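Long-range contacts in 3-Hydroxyacyl-CoA dehydrogenase (Ralstonia eutropha H16, PDB 4PZC), which catalyses the NAD-dependent oxidation of (S)-3-hydroxyacyl-CoA substrates such as (S)-3-hydroxybutyryl-CoA to the corresponding 3-oxoacyl-CoA: residues 153-158 and 178-183; 86-91 and 99-104; 20-25 and 172-177; 2-7 and 26-31. One frame throughout, in Å; residues are numbered along the deposited sequence.

Overall arrangement
Near the N terminus, contact 4 closes the first loop: it pairs strands 5-9 and 28-32 across helix 13-23, at the start of the NAD-binding Rossmann domain. Contact 2 follows as a short loop of its own, where helix 94-107 folds back on strand 85-88, the neighbour of strand 5-9 in the sheet. Contact 1 closes later, pairing strands 150-155 and 177-182 at the far end of the same sheet. Contact 3 is the long closure. It crosses both contact 4 and contact 1, has contact 2 wholly within its span, and brings the end of helix 161-173 against the end of helix 13-23.

Contact 1 of 4, residues 153-158 and 178-183; sequences LIRGLQ and PITVKN
The carbonyl oxygen of Val181 is met by two groups of the neighbouring strand. Arg155 N gives it a hydrogen bond of 2.9 Å that runs nearly along the C=O axis, and the CA of Ile154 adds a CA-H...O contact at 3.3 Å. Before this point in the ladder, Leu153 N bonds to Ile179 O, while Val181 N reaches Leu153 O only weakly, with an N-H...O angle of only 123°. Beyond it, Asn183 N closes on Arg155 O at 2.9 Å. The register pairs Leu153 with Thr180, Ile154 with Val181 and Arg155 with Lys182, all parallel. This is the closing step of a beta-alpha-beta crossover: the chain leaves strand 150-155, passes through helix 161-173 and returns as strand 177-182, the outermost strand at this end of the sheet within the chain. On the face carrying Leu153 and Thr180, Leu153 lies alongside Pro178, both pointing the same way, with CD1 3.4 Å from Pro178 CB. Helix 161-173 packs on this face through Glu168 and His164. On the other face Ile154 turns CG2 away from its own backbone N (chi1 of -48° for CG1), which lays that methyl 3.5 Å from Asn183 CA. Ile154 also comes close to His140, predicted to be important for catalysis, and two polar ends are held outside the pair, Arg155 by a salt bridge to Asp161 and Asn183 by Ser122 and Ile123 N. At the outer edge Thr180 N bonds to Glu213 of the second subunit; separately, Lys182 NZ bonds to Gly207 O of that subunit.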
loop_
_atom_site.group_PDB
_atom_site.type_symbol
_atom_site.label_atom_id
_atom_site.label_comp_id
_atom_site.label_asym_id
_atom_site.label_seq_id
_atom_site.Cartn_x
_atom_site.Cartn_y
_atom_site.Cartn_z
ATOM N N LEU A 153 7.389 -17.762 5.197
ATOM C CA LEU A 153 8.104 -18.861 5.816
ATOM C C LEU A 153 8.943 -18.206 6.847
ATOM O O LEU A 153 9.773 -17.377 6.523
ATOM C CB LEU A 153 8.999 -19.563 4.809
ATOM C CG LEU A 153 8.292 -20.179 3.597
ATOM C CD1 LEU A 153 9.324 -20.818 2.664
ATOM C CD2 LEU A 153 7.232 -21.190 4.037
ATOM N N ILE A 154 8.707 -18.540 8.101
ATOM C CA ILE A 154 9.307 -17.787 9.163
ATOM C C ILE A 154 10.213 -18.674 9.997
ATOM O O ILE A 154 9.780 -19.641 10.639
ATOM C CB ILE A 154 8.276 -17.129 10.049
ATOM C CG1 ILE A 154 7.238 -16.397 9.197
ATOM C CG2 ILE A 154 8.987 -16.182 10.998
ATOM C CD1 ILE A 154 5.835 -16.988 9.226
ATOM N N ARG A 155 11.489 -18.341 9.968
ATOM C CA ARG A 155 12.453 -19.155 10.627
ATOM C C ARG A 155 12.517 -18.669 12.021
ATOM O O ARG A 155 12.739 -17.485 12.272
ATOM C CB ARG A 155 13.805 -19.030 9.950
ATOM C CG ARG A 155 13.817 -19.774 8.645
ATOM C CD ARG A 155 15.156 -19.739 7.931
ATOM N NE ARG A 155 16.211 -20.491 8.620
ATOM C CZ ARG A 155 17.227 -21.087 8.000
ATOM N NH1 ARG A 155 17.317 -21.066 6.666
ATOM N NH2 ARG A 155 18.147 -21.732 8.708
ATOM N N GLY A 156 12.298 -19.585 12.943
ATOM C CA GLY A 156 12.762 -19.376 14.288
ATOM C C GLY A 156 14.276 -19.258 14.211
ATOM O O GLY A 156 14.924 -19.666 13.244
ATOM N N LEU A 157 14.832 -18.688 15.257
ATOM C CA LEU A 157 16.263 -18.693 15.496
ATOM C C LEU A 157 16.863 -20.116 15.416
ATOM O O LEU A 157 18.066 -20.263 15.227
ATOM C CB LEU A 157 16.489 -18.091 16.889
ATOM C CG LEU A 157 17.850 -17.545 17.270
ATOM C CD1 LEU A 157 18.285 -16.490 16.266
ATOM C CD2 LEU A 157 17.820 -16.963 18.677
ATOM N N GLN A 158 16.030 -21.153 15.578
ATOM C CA GLN A 158 16.485 -22.553 15.634
ATOM C C GLN A 158 16.279 -23.319 14.352
ATOM O O GLN A 158 17.007 -24.263 14.080
ATOM C CB GLN A 158 15.726 -23.333 16.693
ATOM C CG GLN A 158 15.731 -22.719 18.066
ATOM C CD GLN A 158 14.458 -21.976 18.328
ATOM O OE1 GLN A 158 13.959 -21.260 17.448
ATOM N NE2 GLN A 158 13.912 -22.136 19.533
ATOM N N PRO A 178 6.834 -18.763 -1.661
ATOM C CA PRO A 178 7.429 -18.670 -0.342
ATOM C C PRO A 178 8.053 -17.322 -0.112
ATOM O O PRO A 178 8.570 -16.725 -1.044
ATOM C CB PRO A 178 8.567 -19.682 -0.414
ATOM C CG PRO A 178 8.966 -19.654 -1.845
ATOM C CD PRO A 178 7.640 -19.627 -2.538
ATOM N N ILE A 179 8.022 -16.870 1.127
ATOM C CA ILE A 179 8.697 -15.653 1.520
ATOM C C ILE A 179 9.430 -15.938 2.816
ATOM O O ILE A 179 8.801 -16.107 3.861
ATOM C CB ILE A 179 7.682 -14.528 1.761
ATOM C CG1 ILE A 179 6.959 -14.167 0.462
ATOM C CG2 ILE A 179 8.352 -13.303 2.365
ATOM C CD1 ILE A 179 7.878 -13.637 -0.614
ATOM N N THR A 180 10.754 -16.013 2.754
ATOM C CA THR A 180 11.543 -16.349 3.932
ATOM C C THR A 180 11.829 -15.106 4.767
ATOM O O THR A 180 12.125 -14.021 4.248
ATOM C CB THR A 180 12.802 -17.120 3.539
ATOM O OG1 THR A 180 12.383 -18.361 2.966
ATOM C CG2 THR A 180 13.678 -17.416 4.734
ATOM N N VAL A 181 11.692 -15.277 6.077
ATOM C CA VAL A 181 11.616 -14.164 6.997
ATOM C C VAL A 181 12.219 -14.626 8.293
ATOM O O VAL A 181 11.806 -15.649 8.814
ATOM C CB VAL A 181 10.149 -13.809 7.286
ATOM C CG1 VAL A 181 10.028 -12.734 8.354
ATOM C CG2 VAL A 181 9.454 -13.366 6.015
ATOM N N LYS A 182 13.199 -13.891 8.810
ATOM C CA LYS A 182 13.643 -14.159 10.153
ATOM C C LYS A 182 12.499 -13.756 11.069
ATOM O O LYS A 182 11.994 -12.672 10.965
ATOM C CB LYS A 182 14.883 -13.355 10.518
ATOM C CG LYS A 182 16.107 -13.653 9.687
ATOM C CD LYS A 182 17.327 -13.082 10.403
ATOM C CE LYS A 182 18.630 -13.346 9.647
ATOM N NZ LYS A 182 18.919 -12.380 8.538
ATOM N N ASN A 183 12.105 -14.638 11.966
ATOM C CA ASN A 183 11.152 -14.308 12.999
ATOM C C ASN A 183 11.356 -12.912 13.603
ATOM O O ASN A 183 12.450 -12.590 14.119
ATOM C CB ASN A 183 11.215 -15.341 14.116
ATOM C CG ASN A 183 10.074 -15.197 15.081
ATOM O OD1 ASN A 183 8.904 -15.228 14.678
ATOM N ND2 ASN A 183 10.397 -15.004 16.368
#

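Contact 2 of 4, residues 86-91 and 99-104; sequences VIEAAT and KILKQI
Two torsions lay the side chain of Glu88 across Ile100: chi1 of 177° carries CG away from the backbone N, and a bend at chi2 (-79°) then turns the carboxylate aside, toward the loop 89-91. The aliphatic part is thus offered to the helix. Glu88 CG meets Ile100 CG2 at 3.8 Å, the two side chains crossing at about a right angle. One carbon earlier, Glu88 CB touches Leu101 CD2 at 3.7 Å and has Ile104 CD1 4.1 Å away, so this methylene rests against both Leu101 and Ile104. Val86, two residues back on the same side of the strand, reaches tip to tip toward Ile104, whose CG2 lies 4.0 Å from Val86 CB. No hydrogen bond joins 86-91 to 99-104; the carboxylate of Glu88 finds its partners elsewhere. In its own loop, Thr91 N bonds to Glu88 OE2 at 3.1 Å, meeting the oxygen from above the carboxylate plane. The other oxygen, OE1, forms a salt bridge with Lys97, a predicted NAD-binding residue earlier on the helix, and a hydrogen bond with Ser116. The pieces 86-88 and 99-104 run nearly antiparallel, in the first half of a beta-alpha-beta unit that continues into strand 113-117. There the helix packs Leu101 and Ile104 on Ile114, and on strand 5-9 it sets Ile100 and Ile104 against Val9.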
loop_
_atom_site.group_PDB
_atom_site.type_symbol
_atom_site.label_atom_id
_atom_site.label_comp_id
_atom_site.label_asym_id
_atom_site.label_seq_id
_atom_site.Cartn_x
_atom_site.Cartn_y
_atom_site.Cartn_z
ATOM N N VAL A 86 3.721 -31.785 10.041
ATOM C CA VAL A 86 2.465 -31.347 10.643
ATOM C C VAL A 86 2.347 -29.817 10.769
ATOM O O VAL A 86 3.238 -29.146 11.304
ATOM C CB VAL A 86 2.289 -31.978 12.034
ATOM C CG1 VAL A 86 0.825 -31.923 12.467
ATOM C CG2 VAL A 86 2.786 -33.421 12.026
ATOM N N ILE A 87 1.221 -29.287 10.292
ATOM C CA ILE A 87 0.952 -27.864 10.288
ATOM C C ILE A 87 -0.148 -27.619 11.285
ATOM O O ILE A 87 -1.311 -27.964 11.026
ATOM C CB ILE A 87 0.439 -27.375 8.917
ATOM C CG1 ILE A 87 1.521 -27.510 7.840
ATOM C CG2 ILE A 87 -0.034 -25.924 9.007
ATOM C CD1 ILE A 87 0.981 -27.380 6.431
ATOM N N GLU A 88 0.209 -27.034 12.425
ATOM C CA GLU A 88 -0.798 -26.626 13.376
ATOM C C GLU A 88 -1.397 -25.368 12.809
ATOM O O GLU A 88 -0.684 -24.442 12.431
ATOM C CB GLU A 88 -0.238 -26.401 14.780
ATOM C CG GLU A 88 -1.298 -25.898 15.767
ATOM C CD GLU A 88 -1.559 -24.424 15.615
ATOM O OE1 GLU A 88 -0.619 -23.670 15.912
ATOM O OE2 GLU A 88 -2.664 -24.022 15.165
ATOM N N ALA A 89 -2.723 -25.362 12.758
ATOM C CA ALA A 89 -3.476 -24.330 12.077
ATOM C C ALA A 89 -4.809 -24.168 12.799
ATOM O O ALA A 89 -5.852 -23.937 12.191
ATOM C CB ALA A 89 -3.680 -24.731 10.622
ATOM N N ALA A 90 -4.768 -24.279 14.114
ATOM C CA ALA A 90 -5.985 -24.488 14.864
ATOM C C ALA A 90 -6.271 -23.386 15.823
ATOM O O ALA A 90 -7.442 -23.130 16.074
ATOM C CB ALA A 90 -5.921 -25.798 15.606
ATOM N N THR A 91 -5.239 -22.755 16.394
ATOM C CA THR A 91 -5.484 -21.541 17.180
ATOM C C THR A 91 -4.346 -20.530 17.293
ATOM O O THR A 91 -3.173 -20.850 17.139
ATOM C CB THR A 91 -5.970 -21.880 18.606
ATOM O OG1 THR A 91 -6.921 -20.894 19.043
ATOM C CG2 THR A 91 -4.802 -21.968 19.590
ATOM N N LYS A 99 0.339 -26.324 23.990
ATOM C CA LYS A 99 -0.154 -27.665 24.294
ATOM C C LYS A 99 -0.228 -28.520 23.031
ATOM O O LYS A 99 0.377 -29.592 22.963
ATOM C CB LYS A 99 -1.526 -27.580 24.956
ATOM C CG LYS A 99 -1.479 -27.486 26.473
ATOM C CD LYS A 99 -2.594 -26.588 27.022
ATOM C CE LYS A 99 -2.507 -26.406 28.540
ATOM N NZ LYS A 99 -2.496 -24.957 28.918
ATOM N N ILE A 100 -0.942 -28.022 22.026
ATOM C CA ILE A 100 -1.055 -28.721 20.750
ATOM C C ILE A 100 0.293 -29.164 20.186
ATOM O O ILE A 100 0.447 -30.322 19.794
ATOM C CB ILE A 100 -1.760 -27.882 19.675
ATOM C CG1 ILE A 100 -3.199 -27.540 20.097
ATOM C CG2 ILE A 100 -1.770 -28.627 18.343
ATOM C CD1 ILE A 100 -3.769 -26.331 19.381
ATOM N N LEU A 101 1.263 -28.260 20.153
ATOM C CA LEU A 101 2.568 -28.580 19.569
ATOM C C LEU A 101 3.340 -29.601 20.413
ATOM O O LEU A 101 3.985 -30.497 19.878
ATOM C CB LEU A 101 3.385 -27.310 19.347
ATOM C CG LEU A 101 2.781 -26.317 18.337
ATOM C CD1 LEU A 101 3.489 -24.983 18.434
ATOM C CD2 LEU A 101 2.809 -26.791 16.890
ATOM N N LYS A 102 3.253 -29.488 21.728
ATOM C CA LYS A 102 3.781 -30.525 22.601
ATOM C C LYS A 102 3.110 -31.868 22.268
ATOM O O LYS A 102 3.778 -32.870 22.032
ATOM C CB LYS A 102 3.498 -30.169 24.051
ATOM C CG LYS A 102 4.269 -28.980 24.575
ATOM C CD LYS A 102 5.588 -29.436 25.158
ATOM C CE LYS A 102 6.258 -28.316 25.925
ATOM N NZ LYS A 102 5.422 -27.825 27.059
ATOM N N GLN A 103 1.780 -31.868 22.245
ATOM C CA GLN A 103 1.006 -33.049 21.879
ATOM C C GLN A 103 1.516 -33.577 20.545
ATOM O O GLN A 103 1.966 -34.719 20.462
ATOM C CB GLN A 103 -0.483 -32.704 21.797
ATOM C CG GLN A 103 -1.450 -33.878 21.694
ATOM C CD GLN A 103 -2.824 -33.427 21.190
ATOM O OE1 GLN A 103 -3.485 -32.613 21.833
ATOM N NE2 GLN A 103 -3.239 -33.929 20.018
ATOM N N ILE A 104 1.485 -32.743 19.514
ATOM C CA ILE A 104 2.018 -33.142 18.217
ATOM C C ILE A 104 3.444 -33.696 18.325
ATOM O O ILE A 104 3.744 -34.758 17.775
ATOM C CB ILE A 104 2.053 -31.968 17.233
ATOM C CG1 ILE A 104 0.636 -31.487 16.898
ATOM C CG2 ILE A 104 2.782 -32.368 15.951
ATOM C CD1 ILE A 104 0.602 -30.069 16.350
#

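Contact 3 of 4, residues 20-25 and 172-177; sequences QACAVV and KQLGKY
Val25 comes up against the end of helix 161-173, and its CB already lies 3.9 Å from the carbonyl oxygen of Gln173. From there the side chain forks. CG1, set away from the backbone N by chi1 of 177°, leans against that same oxygen and against the Gln173 amide, with NE2 3.4 Å away; the two side chains cross at a slant. CG2 also lies 3.5 Å from Gln173 O and reaches on to Leu174 CA at 4.0 Å. Gln173 is extended beyond CG, which carries its amide along Val25 and on to Leu27. The meeting joins the last turns of two helices of the Rossmann domain, 13-23 and 161-173, which come from beta-alpha-beta units far apart in sequence. Leu174 fills the other half of the contact: its CD2 lies 3.8 Å from Ala21 CB and 4.1 Å from Cys22 SG, a small apolar patch with Ala21 and Cys22 of helix 13-23. Nothing polar bonds across the segments. Just past Leu174 the second helix finishes in a Schellman motif, with Gly175 at positive phi.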
loop_
_atom_site.group_PDB
_atom_site.type_symbol
_atom_site.label_atom_id
_atom_site.label_comp_id
_atom_site.label_asym_id
_atom_site.label_seq_id
_atom_site.Cartn_x
_atom_site.Cartn_y
_atom_site.Cartn_z
ATOM N N GLN A 20 -7.016 -28.526 1.304
ATOM C CA GLN A 20 -7.350 -28.370 -0.083
ATOM C C GLN A 20 -6.117 -28.159 -0.941
ATOM O O GLN A 20 -5.916 -28.863 -1.934
ATOM C CB GLN A 20 -8.293 -27.177 -0.239
ATOM C CG GLN A 20 -8.524 -26.773 -1.683
ATOM C CD GLN A 20 -9.822 -26.039 -1.875
ATOM O OE1 GLN A 20 -10.671 -26.006 -0.983
ATOM N NE2 GLN A 20 -9.991 -25.446 -3.045
ATOM N N ALA A 21 -5.298 -27.189 -0.539
ATOM C CA ALA A 21 -4.205 -26.688 -1.381
ATOM C C ALA A 21 -3.204 -27.761 -1.700
ATOM O O ALA A 21 -2.633 -27.782 -2.781
ATOM C CB ALA A 21 -3.503 -25.523 -0.704
ATOM N N CYS A 22 -2.985 -28.633 -0.729
ATOM C CA CYS A 22 -2.149 -29.794 -0.929
ATOM C C CYS A 22 -2.868 -30.783 -1.844
ATOM O O CYS A 22 -2.322 -31.218 -2.856
ATOM C CB CYS A 22 -1.853 -30.474 0.415
ATOM S SG CYS A 22 -1.348 -29.426 1.807
ATOM N N ALA A 23 -4.101 -31.120 -1.474
ATOM C CA ALA A 23 -4.866 -32.189 -2.113
ATOM C C ALA A 23 -4.912 -32.061 -3.626
ATOM O O ALA A 23 -4.612 -33.018 -4.347
ATOM C CB ALA A 23 -6.274 -32.203 -1.572
ATOM N N VAL A 24 -5.272 -30.875 -4.102
ATOM C CA VAL A 24 -5.351 -30.627 -5.543
ATOM C C VAL A 24 -4.000 -30.800 -6.237
ATOM O O VAL A 24 -3.937 -31.059 -7.436
ATOM C CB VAL A 24 -5.894 -29.221 -5.858
ATOM C CG1 VAL A 24 -7.241 -28.998 -5.163
ATOM C CG2 VAL A 24 -4.869 -28.148 -5.489
ATOM N N VAL A 25 -2.924 -30.654 -5.476
ATOM C CA VAL A 25 -1.586 -30.936 -5.970
ATOM C C VAL A 25 -1.303 -32.441 -5.868
ATOM O O VAL A 25 -0.197 -32.903 -6.161
ATOM C CB VAL A 25 -0.551 -30.118 -5.176
ATOM C CG1 VAL A 25 0.862 -30.440 -5.627
ATOM C CG2 VAL A 25 -0.834 -28.627 -5.329
ATOM N N LYS A 172 6.422 -24.335 -2.849
ATOM C CA LYS A 172 6.498 -24.177 -4.293
ATOM C C LYS A 172 5.593 -25.223 -4.899
ATOM O O LYS A 172 4.810 -24.898 -5.781
ATOM C CB LYS A 172 7.922 -24.322 -4.823
ATOM C CG LYS A 172 8.809 -23.086 -4.658
ATOM C CD LYS A 172 9.857 -23.014 -5.773
ATOM C CE LYS A 172 10.835 -21.864 -5.603
ATOM N NZ LYS A 172 11.644 -22.066 -4.378
ATOM N N GLN A 173 5.659 -26.454 -4.384
ATOM C CA GLN A 173 4.803 -27.525 -4.881
ATOM C C GLN A 173 3.304 -27.233 -4.715
ATOM O O GLN A 173 2.496 -27.660 -5.528
ATOM C CB GLN A 173 5.146 -28.871 -4.245
ATOM C CG GLN A 173 4.670 -30.032 -5.115
ATOM C CD GLN A 173 4.687 -31.389 -4.424
ATOM O OE1 GLN A 173 5.744 -31.913 -4.081
ATOM N NE2 GLN A 173 3.507 -31.981 -4.252
ATOM N N LEU A 174 2.928 -26.497 -3.678
ATOM C CA LEU A 174 1.541 -26.023 -3.544
ATOM C C LEU A 174 1.161 -24.867 -4.498
ATOM O O LEU A 174 0.003 -24.441 -4.520
ATOM C CB LEU A 174 1.261 -25.602 -2.096
ATOM C CG LEU A 174 0.852 -26.690 -1.081
ATOM C CD1 LEU A 174 2.011 -27.566 -0.624
ATOM C CD2 LEU A 174 0.190 -26.057 0.136
ATOM N N GLY A 175 2.121 -24.345 -5.268
ATOM C CA GLY A 175 1.880 -23.199 -6.154
ATOM C C GLY A 175 1.810 -21.850 -5.456
ATOM O O GLY A 175 1.393 -20.876 -6.061
ATOM N N LYS A 176 2.202 -21.791 -4.183
ATOM C CA LYS A 176 2.338 -20.525 -3.461
ATOM C C LYS A 176 3.762 -20.008 -3.627
ATOM O O LYS A 176 4.702 -20.794 -3.749
ATOM C CB LYS A 176 2.105 -20.688 -1.943
ATOM C CG LYS A 176 0.920 -21.517 -1.485
ATOM C CD LYS A 176 -0.364 -20.953 -2.040
ATOM C CE LYS A 176 -1.573 -21.352 -1.213
ATOM N NZ LYS A 176 -2.807 -21.273 -2.048
ATOM N N TYR A 177 3.932 -18.689 -3.573
ATOM C CA TYR A 177 5.270 -18.130 -3.437
ATOM C C TYR A 177 5.731 -18.074 -1.975
ATOM O O TYR A 177 5.102 -17.431 -1.141
ATOM C CB TYR A 177 5.401 -16.756 -4.106
ATOM C CG TYR A 177 6.568 -16.785 -5.049
ATOM C CD1 TYR A 177 7.861 -16.971 -4.562
ATOM C CD2 TYR A 177 6.382 -16.725 -6.430
ATOM C CE1 TYR A 177 8.943 -17.057 -5.420
ATOM C CE2 TYR A 177 7.461 -16.800 -7.298
ATOM C CZ TYR A 177 8.739 -16.966 -6.786
ATOM O OH TYR A 177 9.817 -17.045 -7.637
#

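Contact 4 of 4, residues 2-7 and 26-31; sequences SIRTVG and GLNVVM
Thr5 and Asn28 are paired where the two strands come closest, their side chains crossing at a slant, and the backbone carbonyl oxygen of Asn28 draws two groups: Val6 N at 2.7 Å, as a straight hydrogen bond, and the CA of Thr5 at 3.1 Å as a CA-H...O contact. Asn28 N bonds in turn to Arg4 O at 2.9 Å. One step on, Val30 N reaches Val6 O from well above the carbonyl plane, 44° out of it, over a longer 3.2 Å. The parallel ladder pairs Thr5 with Asn28, Val6 with Val29 and Gly7 with Val30. Thr5 and Val30 share one face: with chi1 at -53° for OG1, Thr5 CG2 stands opposite its backbone N and comes 4.2 Å from Val30 CG2. On the other face, Val29 lays its CG1 3.7 Å from Val6 O. The start of the contact is looser and wetter. Leu27, before its strand begins, rests CD2 against Arg4 O at 3.8 Å, and the Arg4 side chain slants across Asn28, whose amide end lies over the rim of one guanidinium face, the planes at right angles. A water lies 2.9 Å from Gly26 O, probably bonding to it, with Arg4 O a weak alternative. Gly26 itself, at positive phi, ends helix 13-23 in a Schellman motif. That helix is the crossover of the first beta-alpha-beta unit, carrying Cys22 and Ala19 against Val29. Strand 5-9 goes on to hydrogen-bond strand 85-88 through Gly7, while strand 28-32 is flanked on its other edge by 71-72 through Val29.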
loop_
_atom_site.group_PDB
_atom_site.type_symbol
_atom_site.label_atom_id
_atom_site.label_comp_id
_atom_site.label_asym_id
_atom_site.label_seq_id
_atom_site.Cartn_x
_atom_site.Cartn_y
_atom_site.Cartn_z
ATOM N N SER A 2 11.328 -37.932 1.291
ATOM C CA SER A 2 10.456 -36.952 0.587
ATOM C C SER A 2 9.307 -36.499 1.512
ATOM O O SER A 2 9.262 -36.870 2.689
ATOM C CB SER A 2 9.918 -37.591 -0.707
ATOM O OG SER A 2 9.831 -36.650 -1.763
ATOM N N ILE A 3 8.404 -35.674 0.979
ATOM C CA ILE A 3 7.141 -35.336 1.651
ATOM C C ILE A 3 5.971 -35.604 0.706
ATOM O O ILE A 3 5.783 -34.869 -0.259
ATOM C CB ILE A 3 7.063 -33.846 2.069
ATOM C CG1 ILE A 3 8.074 -33.522 3.169
ATOM C CG2 ILE A 3 5.661 -33.499 2.566
ATOM C CD1 ILE A 3 8.127 -32.052 3.529
ATOM N N ARG A 4 5.197 -36.653 0.972
ATOM C CA ARG A 4 3.941 -36.888 0.242
ATOM C C ARG A 4 2.691 -36.907 1.156
ATOM O O ARG A 4 1.552 -36.921 0.662
ATOM C CB ARG A 4 4.050 -38.166 -0.618
ATOM C CG ARG A 4 4.535 -37.912 -2.056
ATOM C CD ARG A 4 4.771 -39.178 -2.897
ATOM N NE ARG A 4 4.066 -40.377 -2.419
ATOM C CZ ARG A 4 2.792 -40.695 -2.670
ATOM N NH1 ARG A 4 2.013 -39.911 -3.409
ATOM N NH2 ARG A 4 2.287 -41.813 -2.169
ATOM N N THR A 5 2.903 -36.857 2.472
ATOM C CA THR A 5 1.813 -36.861 3.440
ATOM C C THR A 5 1.953 -35.767 4.500
ATOM O O THR A 5 2.871 -35.814 5.319
ATOM C CB THR A 5 1.731 -38.205 4.165
ATOM O OG1 THR A 5 1.678 -39.249 3.196
ATOM C CG2 THR A 5 0.472 -38.265 5.044
ATOM N N VAL A 6 0.999 -34.828 4.496
ATOM C CA VAL A 6 1.003 -33.633 5.356
ATOM C C VAL A 6 -0.056 -33.662 6.461
ATOM O O VAL A 6 -1.270 -33.623 6.190
ATOM C CB VAL A 6 0.741 -32.361 4.523
ATOM C CG1 VAL A 6 0.420 -31.158 5.407
ATOM C CG2 VAL A 6 1.935 -32.073 3.629
ATOM N N GLY A 7 0.420 -33.688 7.705
ATOM C CA GLY A 7 -0.438 -33.467 8.864
ATOM C C GLY A 7 -1.011 -32.052 8.895
ATOM O O GLY A 7 -0.338 -31.089 8.514
ATOM N N GLY A 26 -2.317 -33.207 -5.466
ATOM C CA GLY A 26 -2.183 -34.646 -5.271
ATOM C C GLY A 26 -1.382 -35.023 -4.038
ATOM O O GLY A 26 -0.595 -35.966 -4.073
ATOM N N LEU A 27 -1.585 -34.304 -2.937
ATOM C CA LEU A 27 -0.844 -34.592 -1.709
ATOM C C LEU A 27 -1.738 -35.170 -0.619
ATOM O O LEU A 27 -2.885 -34.746 -0.462
ATOM C CB LEU A 27 -0.134 -33.338 -1.205
ATOM C CG LEU A 27 1.184 -32.974 -1.895
ATOM C CD1 LEU A 27 1.785 -31.751 -1.212
ATOM C CD2 LEU A 27 2.163 -34.142 -1.884
ATOM N N ASN A 28 -1.191 -36.126 0.135
ATOM C CA ASN A 28 -1.956 -36.868 1.136
ATOM C C ASN A 28 -2.052 -36.064 2.401
ATOM O O ASN A 28 -1.029 -35.657 2.944
ATOM C CB ASN A 28 -1.289 -38.200 1.447
ATOM C CG ASN A 28 -0.925 -38.964 0.197
ATOM O OD1 ASN A 28 0.258 -39.216 -0.065
ATOM N ND2 ASN A 28 -1.941 -39.304 -0.611
ATOM N N VAL A 29 -3.277 -35.833 2.863
ATOM C CA VAL A 29 -3.508 -34.972 4.017
ATOM C C VAL A 29 -4.220 -35.701 5.144
ATOM O O VAL A 29 -5.340 -36.173 4.967
ATOM C CB VAL A 29 -4.376 -33.750 3.645
ATOM C CG1 VAL A 29 -4.622 -32.878 4.870
ATOM C CG2 VAL A 29 -3.726 -32.933 2.544
ATOM N N VAL A 30 -3.572 -35.775 6.301
ATOM C CA VAL A 30 -4.229 -36.201 7.542
ATOM C C VAL A 30 -4.724 -34.942 8.280
ATOM O O VAL A 30 -3.910 -34.178 8.812
ATOM C CB VAL A 30 -3.255 -37.013 8.441
ATOM C CG1 VAL A 30 -3.887 -37.361 9.782
ATOM C CG2 VAL A 30 -2.797 -38.280 7.738
ATOM N N MET A 31 -6.039 -34.714 8.307
ATOM C CA MET A 31 -6.581 -33.468 8.878
ATOM C C MET A 31 -7.354 -33.703 10.166
ATOM O O MET A 31 -8.509 -34.115 10.127
ATOM C CB MET A 31 -7.487 -32.750 7.873
ATOM C CG MET A 31 -7.740 -31.293 8.230
ATOM S SD MET A 31 -9.437 -30.727 8.005
ATOM C CE MET A 31 -9.621 -30.833 6.235
HETATM O O HOH W 1 1.449 -37.378 -2.625
#